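Local coordinates for protein ethylbenzene dehydrogenase beta-subunit (Aromatoleum aromaticum, PDB 2IVF) that carries a chain of iron-sulfur clusters as the beta-subunit of a heme-containing dehydrogenase, consistent with a role in passing electrons between cofactors, at residues K249-H261 against T266-A278. Residues are numbered along the deposited sequence; the frame is centred on the assembly and turned at random.
Sequences KLVKKWKVALPLH and TGPNIYYVPPMGA
Val251, on helix 246-253, lays both methyl groups on the ring of Tyr271. Its CG1 sits 3.7 Å from the centroid of the Tyr271 ring and 12° off its normal, a CH-pi contact over the middle of the face, while Val251 CG2 lies 3.6 Å from Tyr271 CG. A beta-branched residue suits this place because two methyls diverging from one carbon can span a flat ring. Ala257 has only a methyl to place between the chains, and its CB meets Tyr271 CB at 3.6 Å.

Next to this packing the chains pair as the antiparallel hairpin of strands 258-259 and 270-273, at one margin of a mixed sheet whose inner neighbour to 270-273 is strand 19-24. Leu258 and Tyr272 form a hydrogen-bonded pair: Leu258 N gives a nearly straight bond (172°) to Tyr272 O at 2.7 Å, and Tyr272 N returns one to Leu258 O, each donor lying above the carbonyl plane it addresses. With CG anti to its carbonyl carbon (chi1 -69°), Tyr272 turns a ring edge to Leu258 O and brings CE1 against Leu260 CB; its hydroxyl hydrogen-bonds to Ala148 O, so a tyrosine joins apolar packing to a polar tie with strand 141-149.

Direct bonds and close carbon contacts give way, toward the hairpin's turn, to looser links through single waters. Pro259, which has no N-H to offer, still rests CB on Pro268 CG at 3.7 Å, and the Pro268 side chain lies about 6 Å from an iron-sulfur cluster. One water bridges Leu260 N and Ile270 O, which at 4.2 Å stand too far apart for a direct bond; a second accepts from Thr266 N, hydrogen-bonds Thr266 OG1 and donates to His261 O at 3.2 Å.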
ATOM      1  N   LYS B 249      -1.460 -28.350 -14.984  1.00 22.68           N
ATOM      2  CA  LYS B 249      -2.748 -28.808 -14.424  1.00 22.67           C
ATOM      3  C   LYS B 249      -3.885 -27.807 -14.594  1.00 23.13           C
ATOM      4  O   LYS B 249      -5.029 -28.183 -14.851  1.00 23.10           O
ATOM      5  CB  LYS B 249      -2.571 -29.182 -12.958  1.00 21.72           C
ATOM      6  CG  LYS B 249      -1.813 -30.481 -12.797  1.00 23.19           C
ATOM      7  CD  LYS B 249      -1.473 -30.747 -11.335  1.00 23.45           C
ATOM      8  CE  LYS B 249      -0.519 -31.962 -11.179  1.00 25.70           C
ATOM      9  NZ  LYS B 249      -0.058 -32.010  -9.794  1.00 28.00           N
ATOM     10  N   LEU B 250      -3.566 -26.541 -14.504  1.00 23.28           N
ATOM     11  CA  LEU B 250      -4.563 -25.468 -14.665  1.00 23.22           C
ATOM     12  C   LEU B 250      -4.874 -25.111 -16.099  1.00 23.71           C
ATOM     13  O   LEU B 250      -6.054 -24.849 -16.418  1.00 23.76           O
ATOM     14  CB  LEU B 250      -4.107 -24.234 -13.904  1.00 23.10           C
ATOM     15  CG  LEU B 250      -3.970 -24.414 -12.383  1.00 22.88           C
ATOM     16  CD1 LEU B 250      -3.374 -23.195 -11.769  1.00 23.15           C
ATOM     17  CD2 LEU B 250      -5.295 -24.813 -11.628  1.00 21.82           C
ATOM     18  N   VAL B 251      -3.858 -25.170 -16.978  1.00 22.96           N
ATOM     19  CA  VAL B 251      -4.012 -24.751 -18.404  1.00 23.52           C
ATOM     20  C   VAL B 251      -4.495 -25.921 -19.235  1.00 23.88           C
ATOM     21  O   VAL B 251      -5.439 -25.788 -20.037  1.00 23.01           O
ATOM     22  CB  VAL B 251      -2.673 -24.193 -18.986  1.00 24.25           C
ATOM     23  CG1 VAL B 251      -2.747 -23.862 -20.521  1.00 23.94           C
ATOM     24  CG2 VAL B 251      -2.194 -22.959 -18.236  1.00 21.74           C
ATOM     25  N   LYS B 252      -3.868 -27.080 -19.019  1.00 24.31           N
ATOM     26  CA  LYS B 252      -4.087 -28.224 -19.884  1.00 25.66           C
ATOM     27  C   LYS B 252      -5.063 -29.249 -19.351  1.00 25.25           C
ATOM     28  O   LYS B 252      -5.791 -29.840 -20.128  1.00 26.07           O
ATOM     29  CB  LYS B 252      -2.768 -28.933 -20.204  1.00 26.93           C
ATOM     30  CG  LYS B 252      -1.718 -28.091 -20.898  1.00 30.77           C
ATOM     31  CD  LYS B 252      -2.193 -27.476 -22.194  1.00 33.69           C
ATOM     32  CE  LYS B 252      -2.418 -28.499 -23.242  1.00 34.63           C
ATOM     33  NZ  LYS B 252      -2.593 -27.780 -24.547  1.00 35.69           N
ATOM     34  N   LYS B 253      -5.064 -29.509 -18.049  1.00 26.12           N
ATOM     35  CA  LYS B 253      -5.884 -30.581 -17.478  1.00 25.41           C
ATOM     36  C   LYS B 253      -7.273 -30.031 -17.097  1.00 25.42           C
ATOM     37  O   LYS B 253      -8.281 -30.412 -17.682  1.00 24.70           O
ATOM     38  CB  LYS B 253      -5.166 -31.209 -16.279  1.00 25.64           C
ATOM     39  CG  LYS B 253      -5.914 -32.345 -15.483  1.00 25.87           C
ATOM     40  CD  LYS B 253      -5.034 -32.762 -14.255  1.00 26.19           C
ATOM     41  CE  LYS B 253      -5.645 -33.820 -13.394  1.00 28.47           C
ATOM     42  NZ  LYS B 253      -4.799 -34.096 -12.177  1.00 29.22           N
ATOM     43  N   TRP B 254      -7.310 -29.128 -16.140  1.00 24.13           N
ATOM     44  CA  TRP B 254      -8.552 -28.497 -15.721  1.00 24.27           C
ATOM     45  C   TRP B 254      -9.034 -27.467 -16.720  1.00 24.41           C
ATOM     46  O   TRP B 254     -10.228 -27.146 -16.759  1.00 22.46           O
ATOM     47  CB  TRP B 254      -8.367 -27.837 -14.349  1.00 23.71           C
ATOM     48  CG  TRP B 254      -8.366 -28.842 -13.293  1.00 22.66           C
ATOM     49  CD1 TRP B 254      -7.281 -29.467 -12.769  1.00 23.33           C
ATOM     50  CD2 TRP B 254      -9.515 -29.395 -12.624  1.00 23.29           C
ATOM     51  NE1 TRP B 254      -7.678 -30.379 -11.829  1.00 24.32           N
ATOM     52  CE2 TRP B 254      -9.049 -30.355 -11.723  1.00 20.48           C
ATOM     53  CE3 TRP B 254     -10.897 -29.175 -12.717  1.00 24.97           C
ATOM     54  CZ2 TRP B 254      -9.916 -31.098 -10.884  1.00 22.81           C
ATOM     55  CZ3 TRP B 254     -11.751 -29.888 -11.874  1.00 22.96           C
ATOM     56  CH2 TRP B 254     -11.264 -30.854 -10.987  1.00 24.07           C
ATOM     57  N   LYS B 255      -8.092 -26.891 -17.456  1.00 24.80           N
ATOM     58  CA  LYS B 255      -8.339 -25.862 -18.472  1.00 24.81           C
ATOM     59  C   LYS B 255      -9.112 -24.680 -17.895  1.00 24.27           C
ATOM     60  O   LYS B 255     -10.078 -24.224 -18.481  1.00 24.22           O
ATOM     61  CB  LYS B 255      -9.078 -26.438 -19.679  1.00 25.83           C
ATOM     62  CG  LYS B 255      -8.504 -27.760 -20.165  1.00 27.17           C
ATOM     63  CD  LYS B 255      -9.100 -28.265 -21.475  1.00 29.24           C
ATOM     64  CE  LYS B 255      -8.437 -29.602 -21.913  1.00 34.20           C
ATOM     65  NZ  LYS B 255      -8.733 -30.889 -21.085  1.00 37.75           N
ATOM     66  N   VAL B 256      -8.660 -24.183 -16.759  1.00 23.30           N
ATOM     67  CA  VAL B 256      -9.334 -23.044 -16.084  1.00 22.46           C
ATOM     68  C   VAL B 256      -8.538 -21.763 -16.216  1.00 22.71           C
ATOM     69  O   VAL B 256      -8.968 -20.712 -15.778  1.00 24.14           O
ATOM     70  CB  VAL B 256      -9.580 -23.334 -14.571  1.00 23.93           C
ATOM     71  CG1 VAL B 256     -10.674 -24.399 -14.429  1.00 21.51           C
ATOM     72  CG2 VAL B 256      -8.279 -23.738 -13.879  1.00 21.00           C
ATOM     73  N   ALA B 257      -7.351 -21.868 -16.823  1.00 23.13           N
ATOM     74  CA  ALA B 257      -6.464 -20.746 -16.989  1.00 22.61           C
ATOM     75  C   ALA B 257      -6.463 -20.446 -18.509  1.00 21.48           C
ATOM     76  O   ALA B 257      -6.119 -21.310 -19.327  1.00 21.80           O
ATOM     77  CB  ALA B 257      -5.076 -21.069 -16.447  1.00 21.09           C
ATOM     78  N   LEU B 258      -6.954 -19.267 -18.868  1.00 21.65           N
ATOM     79  CA  LEU B 258      -7.225 -18.882 -20.237  1.00 21.85           C
ATOM     80  C   LEU B 258      -6.332 -17.760 -20.739  1.00 21.08           C
ATOM     81  O   LEU B 258      -5.974 -16.855 -20.012  1.00 22.05           O
ATOM     82  CB  LEU B 258      -8.681 -18.421 -20.375  1.00 21.63           C
ATOM     83  CG  LEU B 258      -9.737 -19.395 -19.893  1.00 21.88           C
ATOM     84  CD1 LEU B 258     -11.102 -18.723 -19.884  1.00 23.62           C
ATOM     85  CD2 LEU B 258      -9.735 -20.726 -20.701  1.00 23.46           C
ATOM     86  N   PRO B 259      -6.022 -17.790 -22.042  1.00 22.96           N
ATOM     87  CA  PRO B 259      -5.182 -16.790 -22.627  1.00 22.70           C
ATOM     88  C   PRO B 259      -5.834 -15.450 -22.752  1.00 23.00           C
ATOM     89  O   PRO B 259      -7.056 -15.339 -22.963  1.00 24.54           O
ATOM     90  CB  PRO B 259      -4.899 -17.340 -24.037  1.00 22.51           C
ATOM     91  CG  PRO B 259      -6.039 -18.154 -24.358  1.00 23.76           C
ATOM     92  CD  PRO B 259      -6.448 -18.789 -23.031  1.00 22.50           C
ATOM     93  N   LEU B 260      -5.021 -14.417 -22.632  1.00 24.29           N
ATOM     94  CA  LEU B 260      -5.523 -13.072 -22.828  1.00 23.58           C
ATOM     95  C   LEU B 260      -5.531 -12.722 -24.334  1.00 23.78           C
ATOM     96  O   LEU B 260      -4.502 -12.773 -25.028  1.00 22.48           O
ATOM     97  CB  LEU B 260      -4.731 -12.063 -21.964  1.00 23.77           C
ATOM     98  CG  LEU B 260      -5.012 -10.557 -22.175  1.00 22.93           C
ATOM     99  CD1 LEU B 260      -6.393 -10.187 -21.679  1.00 25.81           C
ATOM    100  CD2 LEU B 260      -3.914  -9.686 -21.470  1.00 23.04           C
ATOM    101  N   HIS B 261      -6.704 -12.408 -24.862  1.00 23.35           N
ATOM    102  CA  HIS B 261      -6.821 -11.948 -26.234  1.00 23.45           C
ATOM    103  C   HIS B 261      -6.164 -12.920 -27.241  1.00 24.46           C
ATOM    104  O   HIS B 261      -5.394 -12.508 -28.101  1.00 25.05           O
ATOM    105  CB  HIS B 261      -6.223 -10.542 -26.389  1.00 24.10           C
ATOM    106  CG  HIS B 261      -7.082  -9.427 -25.845  1.00 23.48           C
ATOM    107  ND1 HIS B 261      -8.388  -9.219 -26.247  1.00 25.07           N
ATOM    108  CD2 HIS B 261      -6.790  -8.428 -24.993  1.00 23.10           C
ATOM    109  CE1 HIS B 261      -8.858  -8.135 -25.649  1.00 25.99           C
ATOM    110  NE2 HIS B 261      -7.910  -7.649 -24.870  1.00 24.24           N
ATOM    111  N   THR B 266      -1.384 -14.666 -31.668  1.00 23.17           N
ATOM    112  CA  THR B 266       0.001 -14.895 -31.305  1.00 24.02           C
ATOM    113  C   THR B 266       0.247 -16.132 -30.444  1.00 24.46           C
ATOM    114  O   THR B 266       1.394 -16.512 -30.270  1.00 25.73           O
ATOM    115  CB  THR B 266       0.594 -13.687 -30.564  1.00 23.16           C
ATOM    116  OG1 THR B 266       0.019 -13.561 -29.255  1.00 24.61           O
ATOM    117  CG2 THR B 266       0.355 -12.391 -31.361  1.00 23.71           C
ATOM    118  N   GLY B 267      -0.798 -16.776 -29.937  1.00 24.13           N
ATOM    119  CA  GLY B 267      -0.595 -17.935 -29.071  1.00 24.07           C
ATOM    120  C   GLY B 267       0.136 -17.555 -27.793  1.00 23.31           C
ATOM    121  O   GLY B 267       1.226 -18.058 -27.489  1.00 23.87           O
ATOM    122  N   PRO B 268      -0.461 -16.685 -26.989  1.00 23.99           N
ATOM    123  CA  PRO B 268       0.183 -16.224 -25.786  1.00 23.76           C
ATOM    124  C   PRO B 268       0.340 -17.323 -24.753  1.00 23.71           C
ATOM    125  O   PRO B 268      -0.473 -18.247 -24.723  1.00 24.13           O
ATOM    126  CB  PRO B 268      -0.802 -15.197 -25.244  1.00 23.94           C
ATOM    127  CG  PRO B 268      -2.082 -15.673 -25.786  1.00 23.37           C
ATOM    128  CD  PRO B 268      -1.801 -16.115 -27.119  1.00 24.17           C
ATOM    129  N   ASN B 269       1.360 -17.193 -23.906  1.00 22.63           N
ATOM    130  CA  ASN B 269       1.669 -18.207 -22.927  1.00 23.22           C
ATOM    131  C   ASN B 269       1.679 -17.691 -21.505  1.00 23.55           C
ATOM    132  O   ASN B 269       2.389 -18.175 -20.644  1.00 23.43           O
ATOM    133  CB  ASN B 269       2.962 -18.906 -23.306  1.00 23.22           C
ATOM    134  CG  ASN B 269       2.830 -19.665 -24.571  1.00 22.54           C
ATOM    135  OD1 ASN B 269       3.529 -19.400 -25.582  1.00 30.16           O
ATOM    136  ND2 ASN B 269       1.927 -20.619 -24.573  1.00 22.00           N
ATOM    137  N   ILE B 270       0.841 -16.699 -21.261  1.00 23.96           N
ATOM    138  CA  ILE B 270       0.327 -16.454 -19.936  1.00 24.38           C
ATOM    139  C   ILE B 270      -1.169 -16.802 -19.918  1.00 24.62           C
ATOM    140  O   ILE B 270      -1.884 -16.520 -20.880  1.00 24.77           O
ATOM    141  CB  ILE B 270       0.548 -15.014 -19.544  1.00 24.47           C
ATOM    142  CG1 ILE B 270       2.084 -14.762 -19.497  1.00 25.32           C
ATOM    143  CG2 ILE B 270      -0.110 -14.728 -18.165  1.00 23.28           C
ATOM    144  CD1 ILE B 270       2.434 -13.276 -19.221  1.00 23.86           C
ATOM    145  N   TYR B 271      -1.623 -17.416 -18.822  1.00 23.89           N
ATOM    146  CA  TYR B 271      -2.991 -17.901 -18.730  1.00 23.61           C
ATOM    147  C   TYR B 271      -3.601 -17.418 -17.440  1.00 23.64           C
ATOM    148  O   TYR B 271      -2.964 -17.437 -16.397  1.00 23.05           O
ATOM    149  CB  TYR B 271      -3.045 -19.415 -18.853  1.00 24.06           C
ATOM    150  CG  TYR B 271      -2.395 -19.917 -20.114  1.00 22.42           C
ATOM    151  CD1 TYR B 271      -1.010 -20.073 -20.198  1.00 23.05           C
ATOM    152  CD2 TYR B 271      -3.163 -20.250 -21.231  1.00 24.41           C
ATOM    153  CE1 TYR B 271      -0.415 -20.519 -21.386  1.00 22.77           C
ATOM    154  CE2 TYR B 271      -2.584 -20.675 -22.396  1.00 25.04           C
ATOM    155  CZ  TYR B 271      -1.225 -20.829 -22.471  1.00 25.06           C
ATOM    156  OH  TYR B 271      -0.749 -21.281 -23.661  1.00 25.52           O
ATOM    157  N   TYR B 272      -4.852 -17.024 -17.532  1.00 23.80           N
ATOM    158  CA  TYR B 272      -5.535 -16.340 -16.459  1.00 22.39           C
ATOM    159  C   TYR B 272      -6.739 -17.150 -15.991  1.00 23.04           C
ATOM    160  O   TYR B 272      -7.499 -17.662 -16.800  1.00 21.86           O
ATOM    161  CB  TYR B 272      -6.039 -14.991 -16.953  1.00 23.67           C
ATOM    162  CG  TYR B 272      -4.939 -14.021 -17.234  1.00 22.87           C
ATOM    163  CD1 TYR B 272      -4.314 -14.003 -18.488  1.00 24.50           C
ATOM    164  CD2 TYR B 272      -4.556 -13.078 -16.290  1.00 23.20           C
ATOM    165  CE1 TYR B 272      -3.316 -13.097 -18.750  1.00 23.95           C
ATOM    166  CE2 TYR B 272      -3.535 -12.201 -16.525  1.00 24.49           C
ATOM    167  CZ  TYR B 272      -2.922 -12.205 -17.751  1.00 22.95           C
ATOM    168  OH  TYR B 272      -1.931 -11.304 -18.019  1.00 24.40           O
ATOM    169  N   VAL B 273      -6.838 -17.344 -14.683  1.00 22.54           N
ATOM    170  CA  VAL B 273      -8.074 -17.872 -14.055  1.00 22.58           C
ATOM    171  C   VAL B 273      -9.013 -16.675 -13.918  1.00 22.35           C
ATOM    172  O   VAL B 273      -8.706 -15.690 -13.207  1.00 22.54           O
ATOM    173  CB  VAL B 273      -7.841 -18.520 -12.681  1.00 22.19           C
ATOM    174  CG1 VAL B 273      -9.134 -19.167 -12.183  1.00 22.79           C
ATOM    175  CG2 VAL B 273      -6.692 -19.574 -12.758  1.00 24.06           C
ATOM    176  N   PRO B 274     -10.160 -16.732 -14.611  1.00 22.91           N
ATOM    177  CA  PRO B 274     -11.006 -15.556 -14.615  1.00 23.17           C
ATOM    178  C   PRO B 274     -11.684 -15.374 -13.255  1.00 23.40           C
ATOM    179  O   PRO B 274     -11.903 -16.355 -12.509  1.00 23.16           O
ATOM    180  CB  PRO B 274     -12.021 -15.866 -15.728  1.00 23.75           C
ATOM    181  CG  PRO B 274     -12.146 -17.328 -15.759  1.00 25.01           C
ATOM    182  CD  PRO B 274     -10.735 -17.816 -15.445  1.00 22.93           C
ATOM    183  N   PRO B 275     -12.077 -14.125 -12.964  1.00 25.22           N
ATOM    184  CA  PRO B 275     -12.665 -13.797 -11.708  1.00 24.85           C
ATOM    185  C   PRO B 275     -14.106 -14.214 -11.612  1.00 24.79           C
ATOM    186  O   PRO B 275     -14.902 -13.946 -12.520  1.00 25.05           O
ATOM    187  CB  PRO B 275     -12.544 -12.268 -11.651  1.00 25.37           C
ATOM    188  CG  PRO B 275     -12.651 -11.823 -13.028  1.00 26.11           C
ATOM    189  CD  PRO B 275     -12.011 -12.953 -13.860  1.00 25.62           C
ATOM    190  N   MET B 276     -14.442 -14.831 -10.500  1.00 23.77           N
ATOM    191  CA  MET B 276     -15.828 -15.204 -10.170  1.00 25.50           C
ATOM    192  C   MET B 276     -16.666 -13.952  -9.902  1.00 25.54           C
ATOM    193  O   MET B 276     -17.807 -13.856 -10.374  1.00 26.81           O
ATOM    194  CB  MET B 276     -15.837 -16.128  -8.950  1.00 24.75           C
ATOM    195  CG  MET B 276     -15.191 -17.496  -9.194  1.00 27.85           C
ATOM    196  SD  MET B 276     -15.064 -18.474  -7.688  1.00 31.48           S
ATOM    197  CE  MET B 276     -13.815 -17.584  -6.741  1.00 27.11           C
ATOM    198  N   GLY B 277     -16.082 -12.988  -9.183  1.00 24.03           N
ATOM    199  CA  GLY B 277     -16.757 -11.735  -8.837  1.00 24.26           C
ATOM    200  C   GLY B 277     -17.821 -11.912  -7.780  1.00 24.16           C
ATOM    201  O   GLY B 277     -18.140 -13.027  -7.377  1.00 24.51           O
ATOM    202  N   ALA B 278     -18.302 -10.791  -7.269  1.00 22.90           N
ATOM    203  CA  ALA B 278     -19.318 -10.765  -6.256  1.00 22.35           C
ATOM    204  C   ALA B 278     -20.717 -10.811  -6.829  1.00 21.23           C
ATOM    205  O   ALA B 278     -20.992 -10.247  -7.893  1.00 20.41           O
ATOM    206  CB  ALA B 278     -19.124  -9.500  -5.355  1.00 21.19           C
TER
HETATM  207  O   HOH W   1      -2.217 -14.172 -22.186  1.00 18.25           O
HETATM  208  O   HOH W   2      -2.705 -13.601 -29.394  1.00 19.20           O